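Local coordinates for phosphatidylethanolamine-binding protein (Plasmodium vivax, PDB 2GZQ) that probably binds phosphatidylethanolamine and related phosphate-bearing ligands, at residues A[83-88]-A[138-143]; A[122-127]-A[159-164]; A[67-72]-A[105-110]; A[33-38]-A[187-192]. All coordinates share one frame; numbering follows the deposited sequence.

Contact 1: A[83-88]-A[138-143]; sequences MIDPDF and HRISFI
The Asp85-Pro86-Asp87 run and the His138-Arg139 pair meet here, sequences of the kind that line the anion-binding pocket in PEBP relatives, so they probably do so here. They sit where strand 77-85 runs out into a loop beside the beginning of the antiparallel strand 138-148, the two joined at Ile84 and Ser141 by two backbone hydrogen bonds. Arg139 grips the Asp87 carboxylate side-on: NE reaches OD2 at 2.9 Å and NH2 reaches OD1 at 2.8 Å, each on a syn lone pair, with the two planes only 4° apart. Asp87 OD2 also accepts Arg139 N at 2.8 Å on its anti lone pair. Asp85 CG lies anti to the backbone N (chi1 -175°), bringing OD1 2.7 Å from His138 ND1 and almost into the ring plane. Asp85 OD2 accepts Asp87 N at 2.8 Å, an Asx turn that ties the two aspartates together. On the sheet face opposite Ile84 and Ser141, selenomethionine Met83, in one of two conformers, lays CG over the Phe142 ring face. Thr135 holds His138 NE2, while Arg139 NH1 also bonds Glu21 O and NH2 bonds His26. Three donors from Arg139 thus fix the position and rotation of the Asp87 carboxylate, while Asp85 orients the His138 ring.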
loop_
_atom_site.group_PDB
_atom_site.type_symbol
_atom_site.label_atom_id
_atom_site.label_comp_id
_atom_site.label_asym_id
_atom_site.label_seq_id
_atom_site.Cartn_x
_atom_site.Cartn_y
_atom_site.Cartn_z
HETATM N N MSE A 83 -1.052 1.563 1.463
HETATM C CA MSE A 83 -1.827 0.376 1.602
HETATM C C MSE A 83 -3.244 0.641 1.109
HETATM O O MSE A 83 -3.863 1.647 1.490
HETATM C CB MSE A 83 -1.824 0.034 3.057
HETATM C CG MSE A 83 -2.605 -1.151 3.392
HETATM SE SE MSE A 83 -2.853 -1.031 5.252
HETATM C CE MSE A 83 -4.050 -2.535 5.491
ATOM N N ILE A 84 -3.729 -0.243 0.238
ATOM C CA ILE A 84 -5.000 -0.068 -0.445
ATOM C C ILE A 84 -5.844 -1.329 -0.411
ATOM O O ILE A 84 -5.339 -2.440 -0.282
ATOM C CB ILE A 84 -4.850 0.388 -1.903
ATOM C CG1 ILE A 84 -4.060 -0.633 -2.693
ATOM C CG2 ILE A 84 -4.213 1.752 -1.979
ATOM C CD1 ILE A 84 -4.258 -0.537 -4.166
ATOM N N ASP A 85 -7.140 -1.142 -0.603
ATOM C CA ASP A 85 -8.063 -2.215 -0.956
ATOM C C ASP A 85 -8.631 -1.940 -2.345
ATOM O O ASP A 85 -9.460 -1.040 -2.493
ATOM C CB ASP A 85 -9.178 -2.304 0.080
ATOM C CG ASP A 85 -10.112 -3.479 -0.161
ATOM O OD1 ASP A 85 -11.101 -3.619 0.601
ATOM O OD2 ASP A 85 -9.834 -4.253 -1.100
ATOM N N PRO A 86 -8.192 -2.684 -3.358
ATOM C CA PRO A 86 -8.748 -2.537 -4.685
ATOM C C PRO A 86 -10.124 -3.179 -4.828
ATOM O O PRO A 86 -10.775 -3.025 -5.851
ATOM C CB PRO A 86 -7.719 -3.250 -5.578
ATOM C CG PRO A 86 -7.179 -4.344 -4.661
ATOM C CD PRO A 86 -7.188 -3.764 -3.284
ATOM N N ASP A 87 -10.566 -3.887 -3.809
ATOM C CA ASP A 87 -11.785 -4.677 -3.845
ATOM C C ASP A 87 -12.839 -4.120 -2.903
ATOM O O ASP A 87 -13.549 -4.843 -2.203
ATOM C CB ASP A 87 -11.416 -6.101 -3.499
ATOM C CG ASP A 87 -10.451 -6.704 -4.518
ATOM O OD1 ASP A 87 -10.631 -6.428 -5.720
ATOM O OD2 ASP A 87 -9.524 -7.454 -4.126
ATOM N N PHE A 88 -12.906 -2.804 -2.850
ATOM C CA PHE A 88 -13.785 -2.092 -1.926
ATOM C C PHE A 88 -14.951 -1.463 -2.656
ATOM O O PHE A 88 -14.734 -0.794 -3.664
ATOM C CB PHE A 88 -12.996 -0.974 -1.241
ATOM C CG PHE A 88 -13.809 -0.201 -0.263
ATOM C CD1 PHE A 88 -14.559 0.873 -0.663
ATOM C CD2 PHE A 88 -13.856 -0.583 1.072
ATOM C CE1 PHE A 88 -15.338 1.572 0.239
ATOM C CE2 PHE A 88 -14.643 0.120 1.974
ATOM C CZ PHE A 88 -15.382 1.185 1.549
ATOM N N HIS A 138 -10.722 -9.788 -0.298
ATOM C CA HIS A 138 -10.134 -8.503 -0.654
ATOM C C HIS A 138 -8.633 -8.628 -0.720
ATOM O O HIS A 138 -8.014 -9.109 0.242
ATOM C CB HIS A 138 -10.502 -7.464 0.386
ATOM C CG HIS A 138 -11.963 -7.174 0.499
ATOM N ND1 HIS A 138 -12.461 -5.891 0.478
ATOM C CD2 HIS A 138 -13.029 -7.988 0.686
ATOM C CE1 HIS A 138 -13.774 -5.927 0.621
ATOM N NE2 HIS A 138 -14.148 -7.191 0.731
ATOM N N ARG A 139 -8.048 -8.192 -1.821
ATOM C CA ARG A 139 -6.598 -8.219 -2.006
ATOM C C ARG A 139 -5.981 -6.966 -1.394
ATOM O O ARG A 139 -5.656 -6.019 -2.103
ATOM C CB ARG A 139 -6.295 -8.337 -3.505
ATOM C CG ARG A 139 -6.824 -9.651 -4.099
ATOM C CD ARG A 139 -6.858 -9.638 -5.610
ATOM N NE ARG A 139 -7.874 -8.709 -6.085
ATOM C CZ ARG A 139 -8.060 -8.390 -7.359
ATOM N NH1 ARG A 139 -7.306 -8.925 -8.325
ATOM N NH2 ARG A 139 -9.001 -7.529 -7.674
ATOM N N ILE A 140 -5.821 -6.978 -0.082
ATOM C CA ILE A 140 -5.259 -5.852 0.649
ATOM C C ILE A 140 -3.773 -5.758 0.268
ATOM O O ILE A 140 -3.015 -6.705 0.456
ATOM C CB ILE A 140 -5.472 -6.045 2.149
ATOM C CG1 ILE A 140 -6.959 -6.171 2.501
ATOM C CG2 ILE A 140 -4.791 -4.926 2.922
ATOM C CD1 ILE A 140 -7.807 -5.049 2.103
ATOM N N SER A 141 -3.398 -4.633 -0.324
ATOM C CA SER A 141 -2.155 -4.502 -1.038
ATOM C C SER A 141 -1.303 -3.367 -0.510
ATOM O O SER A 141 -1.805 -2.319 -0.076
ATOM C CB SER A 141 -2.454 -4.246 -2.505
ATOM O OG SER A 141 -3.158 -5.321 -3.129
ATOM N N PHE A 142 0.008 -3.574 -0.591
ATOM C CA PHE A 142 1.006 -2.613 -0.153
ATOM C C PHE A 142 1.903 -2.305 -1.336
ATOM O O PHE A 142 2.546 -3.197 -1.862
ATOM C CB PHE A 142 1.836 -3.200 0.988
ATOM C CG PHE A 142 1.062 -3.461 2.255
ATOM C CD1 PHE A 142 0.264 -4.566 2.366
ATOM C CD2 PHE A 142 1.157 -2.605 3.329
ATOM C CE1 PHE A 142 -0.417 -4.832 3.543
ATOM C CE2 PHE A 142 0.463 -2.865 4.515
ATOM C CZ PHE A 142 -0.326 -3.963 4.585
ATOM N N ILE A 143 1.972 -1.041 -1.745
ATOM C CA ILE A 143 2.754 -0.621 -2.893
ATOM C C ILE A 143 3.861 0.326 -2.415
ATOM O O ILE A 143 3.592 1.338 -1.754
ATOM C CB ILE A 143 1.886 0.130 -3.911
ATOM C CG1 ILE A 143 0.681 -0.708 -4.360
ATOM C CG2 ILE A 143 2.732 0.560 -5.103
ATOM C CD1 ILE A 143 -0.413 0.077 -5.023
#

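Contact 2: A[122-127]-A[159-164]; sequences TLLPYV and PLYRGE
Pro125 packs on Tyr161 by a CH-pi contact, in the one of its two conformers described here. Its CD lies 3.5 Å from the ring centroid and 18° off the normal, while CG reaches toward CZ. The compact, rigid pyrrolidine ring, with its polarised CD hydrogens, suits an aromatic face, and the opposite face is covered by Gly163 N, 3.4 Å above the plane, so the ring is sandwiched. Tyr161 CG stands anti to the backbone N (chi1 -174°), which sends the ring toward Pro125 of the other segment. Apolar contacts continue with Leu123 CD2 against Leu160 CD2 at 4.1 Å and with Leu124 CD2 near Tyr161 CD2.

The corner at Leu123 is where strand 121-124 bends: Leu123 and Leu124 both face Ala103 in a classic beta bulge, at the outer strand of the larger sheet. The loop 159-164 covers this edge.

No direct hydrogen bond crosses between the segments; the polar links run through water. One water donates to Thr122 O at 2.8 Å and accepts from Tyr161 N, and a second, in the plane of the tyrosine ring at its edge, donates to Leu123 O and Pro159 O.

Tyr161 OH donates to Glu164 OE2 at 2.6 Å, on the anti lone pair. Glu164 OE1 is in turn salt-bridged to Arg169, whose NH2 also holds Pro125 O.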
loop_
_atom_site.group_PDB
_atom_site.type_symbol
_atom_site.label_atom_id
_atom_site.label_comp_id
_atom_site.label_asym_id
_atom_site.label_seq_id
_atom_site.Cartn_x
_atom_site.Cartn_y
_atom_site.Cartn_z
ATOM N N THR A 122 3.297 11.277 7.492
ATOM C CA THR A 122 2.095 10.490 7.370
ATOM C C THR A 122 1.014 11.274 6.623
ATOM O O THR A 122 0.377 12.170 7.174
ATOM C CB THR A 122 1.615 9.985 8.737
ATOM O OG1 THR A 122 2.616 9.101 9.269
ATOM C CG2 THR A 122 0.318 9.237 8.638
ATOM N N LEU A 123 0.882 10.993 5.344
ATOM C CA LEU A 123 -0.038 11.729 4.494
ATOM C C LEU A 123 -1.482 11.283 4.733
ATOM O O LEU A 123 -2.405 12.063 4.690
ATOM C CB LEU A 123 0.336 11.518 3.028
ATOM C CG LEU A 123 1.692 12.057 2.608
ATOM C CD1 LEU A 123 2.019 11.570 1.177
ATOM C CD2 LEU A 123 1.737 13.545 2.681
ATOM N N LEU A 124 -1.663 9.996 5.028
ATOM C CA LEU A 124 -2.955 9.453 5.455
ATOM C C LEU A 124 -2.694 8.453 6.579
ATOM O O LEU A 124 -2.081 7.402 6.328
ATOM C CB LEU A 124 -3.677 8.762 4.297
ATOM C CG LEU A 124 -4.081 9.710 3.166
ATOM C CD1 LEU A 124 -4.499 8.902 1.941
ATOM C CD2 LEU A 124 -5.228 10.630 3.601
ATOM N N PRO A 125 -3.185 8.743 7.802
ATOM C CA PRO A 125 -2.855 7.829 8.874
ATOM C C PRO A 125 -3.588 6.497 8.703
ATOM O O PRO A 125 -4.682 6.431 8.131
ATOM C CB PRO A 125 -3.324 8.563 10.129
ATOM C CG PRO A 125 -4.398 9.491 9.660
ATOM C CD PRO A 125 -4.049 9.852 8.250
ATOM N N TYR A 126 -2.978 5.438 9.208
ATOM C CA TYR A 126 -3.495 4.085 9.065
ATOM C C TYR A 126 -4.911 3.967 9.581
ATOM O O TYR A 126 -5.182 4.325 10.744
ATOM C CB TYR A 126 -2.590 3.115 9.838
ATOM C CG TYR A 126 -3.011 1.682 9.671
ATOM C CD1 TYR A 126 -2.518 0.910 8.648
ATOM C CD2 TYR A 126 -3.926 1.107 10.542
ATOM C CE1 TYR A 126 -2.889 -0.405 8.502
ATOM C CE2 TYR A 126 -4.337 -0.215 10.389
ATOM C CZ TYR A 126 -3.830 -0.960 9.346
ATOM O OH TYR A 126 -4.224 -2.279 9.143
ATOM N N VAL A 127 -5.791 3.382 8.775
ATOM C CA VAL A 127 -7.068 2.877 9.258
ATOM C C VAL A 127 -7.201 1.471 8.728
ATOM O O VAL A 127 -6.897 1.202 7.555
ATOM C CB VAL A 127 -8.244 3.753 8.809
ATOM C CG1 VAL A 127 -8.096 5.167 9.339
ATOM C CG2 VAL A 127 -8.387 3.752 7.294
ATOM N N PRO A 159 -2.483 15.613 -0.355
ATOM C CA PRO A 159 -1.833 16.709 0.343
ATOM C C PRO A 159 -1.454 16.379 1.763
ATOM O O PRO A 159 -1.868 15.361 2.309
ATOM C CB PRO A 159 -2.883 17.821 0.316
ATOM C CG PRO A 159 -3.820 17.438 -0.771
ATOM C CD PRO A 159 -3.882 15.931 -0.652
ATOM N N LEU A 160 -0.623 17.219 2.328
ATOM C CA LEU A 160 -0.322 17.073 3.745
ATOM C C LEU A 160 -1.590 16.965 4.552
ATOM O O LEU A 160 -2.593 17.631 4.310
ATOM C CB LEU A 160 0.517 18.218 4.258
ATOM C CG LEU A 160 1.870 18.422 3.580
ATOM C CD1 LEU A 160 2.465 19.723 3.998
ATOM C CD2 LEU A 160 2.794 17.277 3.887
ATOM N N TYR A 161 -1.565 16.081 5.528
ATOM C CA TYR A 161 -2.770 15.678 6.261
ATOM C C TYR A 161 -3.262 16.785 7.212
ATOM O O TYR A 161 -2.490 17.386 7.989
ATOM C CB TYR A 161 -2.506 14.420 7.062
ATOM C CG TYR A 161 -3.713 13.829 7.736
ATOM C CD1 TYR A 161 -3.830 13.805 9.101
ATOM C CD2 TYR A 161 -4.708 13.207 6.996
ATOM C CE1 TYR A 161 -4.900 13.198 9.721
ATOM C CE2 TYR A 161 -5.796 12.630 7.597
ATOM C CZ TYR A 161 -5.889 12.615 8.968
ATOM O OH TYR A 161 -6.946 12.015 9.627
ATOM N N ARG A 162 -4.562 17.019 7.182
ATOM C CA ARG A 162 -5.261 17.998 8.013
ATOM C C ARG A 162 -6.497 17.380 8.649
ATOM O O ARG A 162 -7.336 18.083 9.212
ATOM C CB ARG A 162 -5.703 19.194 7.173
ATOM C CG ARG A 162 -4.580 19.968 6.571
ATOM C CD ARG A 162 -5.121 21.174 5.836
ATOM N NE ARG A 162 -5.723 20.782 4.571
ATOM C CZ ARG A 162 -6.621 21.500 3.898
ATOM N NH1 ARG A 162 -7.003 22.658 4.382
ATOM N NH2 ARG A 162 -7.081 21.082 2.737
ATOM N N GLY A 163 -6.583 16.070 8.616
ATOM C CA GLY A 163 -7.745 15.385 9.134
ATOM C C GLY A 163 -8.622 14.793 8.047
ATOM O O GLY A 163 -8.505 15.116 6.861
ATOM N N GLU A 164 -9.534 13.942 8.487
ATOM C CA GLU A 164 -10.394 13.236 7.568
ATOM C C GLU A 164 -11.362 14.141 6.821
ATOM O O GLU A 164 -11.837 13.784 5.740
ATOM C CB GLU A 164 -11.155 12.145 8.293
ATOM C CG GLU A 164 -10.272 11.080 8.919
ATOM C CD GLU A 164 -9.408 10.316 7.918
ATOM O OE1 GLU A 164 -9.967 9.673 7.011
ATOM O OE2 GLU A 164 -8.160 10.337 8.056
HETATM O O HOH W 1 0.893 14.737 6.062
HETATM O O HOH W 2 -4.186 13.976 3.738
#

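Contact 3: A[67-72]-A[105-110]; sequences IKFSEE and SGIKSK
Phe69 N gives a nearly straight hydrogen bond to Lys110 O, 2.8 Å with 169° at the hydrogen, although the donor stands 27° off the carbonyl plane. The same oxygen is approached by Lys68 CA at 3.2 Å, a CA-H...O contact of the sort found beside strand hydrogen bonds.

Phe69 directs its ring inward. CG sits anti to the carbonyl carbon (chi1 -50°), which sends CE2 to within 3.7 Å of Ile107 CG2, the two side chains meeting at roughly a right angle. Ser109 O lies near the ring plane at its edge, 3.4 Å from CD2, where the slightly positive aromatic hydrogens suit a carbonyl oxygen. Tyr79 and Leu144 also touch the ring, so a large apolar residue fits this buried place.

Strand 66-69 belongs to the smaller sheet and strand 99-107 to the larger, and the chain passes from the larger sheet to the smaller through 108-110 before entering strand 111-113, which pairs with 66-69. A G1 bulge, Gly106 and Ile107 facing Tyr79, lies at the end of strand 99-107; the positive phi of Gly106 is one that glycine takes easily.

Toward solvent the contact is made by long polar side chains. Lys110 runs over Phe69 O and bends at chi3, bringing CE within 3.7 Å of Ser70 O, and a water that donates to this oxygen accepts from NZ. Glu72 crosses Lys110 at about a right angle, CG to CG 3.8 Å, and a water links Glu72 OE2 to Lys110 N, accepting from the amide and donating to the carboxylate.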
loop_
_atom_site.group_PDB
_atom_site.type_symbol
_atom_site.label_atom_id
_atom_site.label_comp_id
_atom_site.label_asym_id
_atom_site.label_seq_id
_atom_site.Cartn_x
_atom_site.Cartn_y
_atom_site.Cartn_z
ATOM N N ILE A 67 7.844 -3.504 9.571
ATOM C CA ILE A 67 8.022 -3.641 8.150
ATOM C C ILE A 67 9.503 -3.579 7.884
ATOM O O ILE A 67 10.215 -2.814 8.533
ATOM C CB ILE A 67 7.264 -2.558 7.391
ATOM C CG1 ILE A 67 5.764 -2.746 7.581
ATOM C CG2 ILE A 67 7.637 -2.556 5.913
ATOM C CD1 ILE A 67 4.922 -1.661 6.983
ATOM N N LYS A 68 9.984 -4.436 6.997
ATOM C CA LYS A 68 11.410 -4.457 6.644
ATOM C C LYS A 68 11.577 -4.526 5.148
ATOM O O LYS A 68 10.877 -5.267 4.471
ATOM C CB LYS A 68 12.110 -5.674 7.233
ATOM C CG LYS A 68 12.097 -5.693 8.744
ATOM C CD LYS A 68 12.900 -6.858 9.348
ATOM C CE LYS A 68 12.624 -6.993 10.848
ATOM N NZ LYS A 68 13.774 -7.606 11.584
ATOM N N PHE A 69 12.518 -3.754 4.648
ATOM C CA PHE A 69 12.815 -3.679 3.228
ATOM C C PHE A 69 14.155 -4.340 2.952
ATOM O O PHE A 69 15.084 -4.222 3.755
ATOM C CB PHE A 69 12.851 -2.208 2.757
ATOM C CG PHE A 69 11.654 -1.425 3.175
ATOM C CD1 PHE A 69 10.424 -1.678 2.618
ATOM C CD2 PHE A 69 11.746 -0.479 4.176
ATOM C CE1 PHE A 69 9.299 -0.977 3.023
ATOM C CE2 PHE A 69 10.621 0.201 4.605
ATOM C CZ PHE A 69 9.401 -0.043 4.002
ATOM N N SER A 70 14.318 -4.945 1.784
ATOM C CA SER A 70 15.588 -5.594 1.487
ATOM C C SER A 70 16.728 -4.624 1.195
ATOM O O SER A 70 17.899 -5.003 1.280
ATOM C CB SER A 70 15.452 -6.575 0.352
ATOM O OG SER A 70 14.979 -5.925 -0.812
ATOM N N GLU A 71 16.427 -3.372 0.887
ATOM C CA GLU A 71 17.470 -2.365 0.676
ATOM C C GLU A 71 16.945 -1.001 1.003
ATOM O O GLU A 71 15.738 -0.790 1.027
ATOM C CB GLU A 71 18.010 -2.394 -0.735
ATOM C CG GLU A 71 16.986 -2.105 -1.730
ATOM C CD GLU A 71 17.505 -2.149 -3.165
ATOM O OE1 GLU A 71 17.788 -3.260 -3.661
ATOM O OE2 GLU A 71 17.633 -1.074 -3.794
ATOM N N GLU A 72 17.860 -0.100 1.342
ATOM C CA GLU A 72 17.562 1.310 1.519
ATOM C C GLU A 72 17.271 1.952 0.169
ATOM O O GLU A 72 17.727 1.476 -0.850
ATOM C CB GLU A 72 18.760 2.012 2.165
ATOM C CG GLU A 72 18.969 1.600 3.596
ATOM C CD GLU A 72 20.174 2.257 4.238
ATOM O OE1 GLU A 72 20.701 3.236 3.679
ATOM O OE2 GLU A 72 20.583 1.786 5.315
ATOM N N SER A 105 5.250 8.693 3.637
ATOM C CA SER A 105 6.277 9.098 2.701
ATOM C C SER A 105 7.525 9.566 3.424
ATOM O O SER A 105 7.433 10.166 4.493
ATOM C CB SER A 105 5.677 10.210 1.850
ATOM O OG SER A 105 6.565 10.686 0.853
ATOM N N GLY A 106 8.701 9.286 2.905
ATOM C CA GLY A 106 9.931 9.771 3.522
ATOM C C GLY A 106 10.836 8.719 4.118
ATOM O O GLY A 106 11.866 9.061 4.720
ATOM N N ILE A 107 10.464 7.456 3.965
ATOM C CA ILE A 107 11.192 6.330 4.585
ATOM C C ILE A 107 12.602 6.229 4.001
ATOM O O ILE A 107 12.796 6.226 2.799
ATOM C CB ILE A 107 10.460 4.972 4.347
ATOM C CG1 ILE A 107 9.007 5.008 4.871
ATOM C CG2 ILE A 107 11.232 3.830 4.937
ATOM C CD1 ILE A 107 8.042 4.078 4.163
ATOM N N LYS A 108 13.591 6.187 4.869
ATOM C CA LYS A 108 15.005 6.104 4.507
ATOM C C LYS A 108 15.658 4.794 4.985
ATOM O O LYS A 108 16.722 4.425 4.491
ATOM C CB LYS A 108 15.800 7.273 5.114
ATOM C CG LYS A 108 15.434 8.627 4.589
ATOM C CD LYS A 108 15.700 8.750 3.096
ATOM C CE LYS A 108 17.182 8.721 2.772
ATOM N NZ LYS A 108 17.546 8.787 1.316
ATOM N N SER A 109 15.025 4.132 5.952
ATOM C CA SER A 109 15.624 3.025 6.721
ATOM C C SER A 109 15.134 1.678 6.196
ATOM O O SER A 109 14.001 1.587 5.728
ATOM C CB SER A 109 15.174 3.115 8.182
ATOM O OG SER A 109 15.594 1.971 8.921
ATOM N N LYS A 110 15.924 0.615 6.342
ATOM C CA LYS A 110 15.449 -0.713 5.978
ATOM C C LYS A 110 14.369 -1.234 6.902
ATOM O O LYS A 110 13.824 -2.285 6.654
ATOM C CB LYS A 110 16.581 -1.727 5.982
ATOM C CG LYS A 110 17.464 -1.648 4.782
ATOM C CD LYS A 110 18.684 -2.477 4.994
ATOM C CE LYS A 110 18.408 -3.932 4.748
ATOM N NZ LYS A 110 19.685 -4.686 4.616
HETATM O O HOH W 3 20.496 -4.014 1.591
HETATM O O HOH W 4 18.869 5.524 3.385
HETATM O O HOH W 5 18.593 1.036 7.333
#

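Contact 4: A[33-38]-A[187-192]; sequences VDLTVD and MKIVGF
Val190 O receives two backbone donors, Thr36 N at 2.9 Å and Val37 N at 3.0 Å, which come from opposite faces of its carbonyl plane. This double grip pins loop 33-38 to the start of strand 188-198. At the solvent side Lys188 NZ forms a salt bridge with Asp34 OD2, 2.9 Å away on the anti lone pair; Asp34 CG stands anti to its amide nitrogen (chi1 -166°), and the long lysine turns at its last bond to meet it. Leu35 CD2 is 3.8 Å from Ile189 CG2 and also touches Gly191 N and Phe192 CB, while Val37 CG2 and Val190 CG2, on side chains pointing the same way, pack at 3.9 Å. Gly191 lets Val37 O come to 3.5 Å from its CA, an approach that suits a residue without a side chain. Waters bridge Asp34 N to Ile189 O and Val37 O to Phe192 N.

Val190 and Gly191 both face Leu144, a classic beta bulge in strand 188-198. Leu18 of helix 15-20 covers Leu35 and Phe192, Ile15 touches Val33, and Val37 reaches Leu144 of strand 138-148 and Tyr79 of strand 77-85.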
loop_
_atom_site.group_PDB
_atom_site.type_symbol
_atom_site.label_atom_id
_atom_site.label_comp_id
_atom_site.label_asym_id
_atom_site.label_seq_id
_atom_site.Cartn_x
_atom_site.Cartn_y
_atom_site.Cartn_z
ATOM N N VAL A 33 6.172 -3.045 -14.356
ATOM C CA VAL A 33 6.624 -2.634 -13.030
ATOM C C VAL A 33 7.922 -3.339 -12.659
ATOM O O VAL A 33 8.098 -4.503 -12.987
ATOM C CB VAL A 33 5.554 -2.908 -11.977
ATOM C CG1 VAL A 33 4.366 -2.001 -12.228
ATOM C CG2 VAL A 33 5.115 -4.360 -11.989
ATOM N N ASP A 34 8.827 -2.613 -11.996
ATOM C CA ASP A 34 10.190 -3.047 -11.737
ATOM C C ASP A 34 10.307 -3.419 -10.264
ATOM O O ASP A 34 10.780 -2.625 -9.461
ATOM C CB ASP A 34 11.123 -1.877 -12.063
ATOM C CG ASP A 34 12.569 -2.282 -12.169
ATOM O OD1 ASP A 34 12.878 -3.486 -12.202
ATOM O OD2 ASP A 34 13.428 -1.372 -12.234
ATOM N N LEU A 35 9.829 -4.603 -9.908
ATOM C CA LEU A 35 9.728 -4.997 -8.510
ATOM C C LEU A 35 11.021 -5.635 -8.059
ATOM O O LEU A 35 11.310 -6.785 -8.405
ATOM C CB LEU A 35 8.559 -5.959 -8.299
ATOM C CG LEU A 35 7.191 -5.384 -8.684
ATOM C CD1 LEU A 35 6.093 -6.419 -8.485
ATOM C CD2 LEU A 35 6.896 -4.170 -7.843
ATOM N N THR A 36 11.813 -4.870 -7.336
ATOM C CA THR A 36 13.130 -5.331 -6.918
ATOM C C THR A 36 13.383 -5.276 -5.419
ATOM O O THR A 36 14.392 -5.818 -4.959
ATOM C CB THR A 36 14.245 -4.548 -7.601
ATOM O OG1 THR A 36 14.181 -3.183 -7.193
ATOM C CG2 THR A 36 14.156 -4.637 -9.137
ATOM N N VAL A 37 12.518 -4.601 -4.667
ATOM C CA VAL A 37 12.733 -4.406 -3.245
ATOM C C VAL A 37 11.746 -5.281 -2.512
ATOM O O VAL A 37 10.536 -5.120 -2.674
ATOM C CB VAL A 37 12.543 -2.922 -2.816
ATOM C CG1 VAL A 37 12.740 -2.791 -1.304
ATOM C CG2 VAL A 37 13.464 -2.015 -3.558
ATOM N N ASP A 38 12.246 -6.250 -1.762
ATOM C CA ASP A 38 11.389 -7.134 -0.984
ATOM C C ASP A 38 10.864 -6.382 0.228
ATOM O O ASP A 38 11.584 -5.567 0.810
ATOM C CB ASP A 38 12.211 -8.362 -0.548
ATOM C CG ASP A 38 11.374 -9.596 -0.230
ATOM O OD1 ASP A 38 10.174 -9.642 -0.509
ATOM O OD2 ASP A 38 11.957 -10.559 0.306
HETATM N N MSE A 187 6.733 9.058 -9.800
HETATM C CA MSE A 187 7.363 8.164 -8.847
HETATM C C MSE A 187 7.634 6.813 -9.520
HETATM O O MSE A 187 7.091 6.533 -10.567
HETATM C CB MSE A 187 6.459 8.021 -7.616
HETATM C CG MSE A 187 6.273 9.320 -6.843
HETATM SE SE MSE A 187 4.736 9.190 -5.591
HETATM C CE MSE A 187 5.022 10.790 -4.572
ATOM N N LYS A 188 8.476 5.991 -8.909
ATOM C CA LYS A 188 8.849 4.685 -9.477
ATOM C C LYS A 188 8.403 3.576 -8.523
ATOM O O LYS A 188 8.885 3.530 -7.389
ATOM C CB LYS A 188 10.371 4.583 -9.702
ATOM C CG LYS A 188 10.775 3.258 -10.300
ATOM C CD LYS A 188 12.287 3.064 -10.354
ATOM C CE LYS A 188 12.606 1.618 -10.770
ATOM N NZ LYS A 188 12.690 1.465 -12.237
ATOM N N ILE A 189 7.552 2.654 -8.967
ATOM C CA ILE A 189 7.176 1.518 -8.143
ATOM C C ILE A 189 8.356 0.576 -8.055
ATOM O O ILE A 189 8.973 0.230 -9.062
ATOM C CB ILE A 189 5.986 0.772 -8.762
ATOM C CG1 ILE A 189 4.752 1.682 -8.732
ATOM C CG2 ILE A 189 5.717 -0.524 -8.023
ATOM C CD1 ILE A 189 3.654 1.252 -9.661
ATOM N N VAL A 190 8.678 0.137 -6.843
ATOM C CA VAL A 190 9.816 -0.766 -6.614
ATOM C C VAL A 190 9.539 -2.010 -5.774
ATOM O O VAL A 190 10.341 -2.910 -5.757
ATOM C CB VAL A 190 11.030 -0.025 -6.050
ATOM C CG1 VAL A 190 11.541 1.065 -6.986
ATOM C CG2 VAL A 190 10.734 0.555 -4.645
ATOM N N GLY A 191 8.375 -2.063 -5.135
ATOM C CA GLY A 191 8.034 -3.193 -4.294
ATOM C C GLY A 191 6.550 -3.344 -4.142
ATOM O O GLY A 191 5.778 -2.412 -4.328
ATOM N N PHE A 192 6.146 -4.558 -3.783
ATOM C CA PHE A 192 4.732 -4.889 -3.640
ATOM C C PHE A 192 4.565 -6.086 -2.719
ATOM O O PHE A 192 5.360 -7.036 -2.774
ATOM C CB PHE A 192 4.130 -5.230 -4.999
ATOM C CG PHE A 192 2.638 -5.406 -4.957
ATOM C CD1 PHE A 192 2.047 -6.682 -5.013
ATOM C CD2 PHE A 192 1.806 -4.310 -4.847
ATOM C CE1 PHE A 192 0.678 -6.833 -4.942
ATOM C CE2 PHE A 192 0.439 -4.472 -4.768
ATOM C CZ PHE A 192 -0.121 -5.738 -4.816
HETATM O O HOH W 6 8.289 0.209 -11.685
HETATM O O HOH W 7 8.318 -6.420 -3.552
HETATM O O HOH W 8 7.662 -8.090 -1.303
#

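Overall arrangement
From the N terminus, residues 33-38 open contact 4, the widest loop, which closes only at 187-192 and encloses the other three. Next 67-72 opens contact 3 and 83-88 opens contact 1; contact 3 closes at 105-110, before contact 1 does at 138-143, so the two cross. Contact 2 opens at 122-127, after contact 3 has closed, and ends at 159-164, crossing contact 1 in turn. Contact 1 joins neighbouring strands of the larger sheet, contact 2 covers its outer strand 121-124, and contact 3 links it to the smaller sheet. Contacts 3 and 4 meet where Ser70 OG probably bonds Asp38 N; Phe192 packs against contact 1, and Tyr126 against Met83.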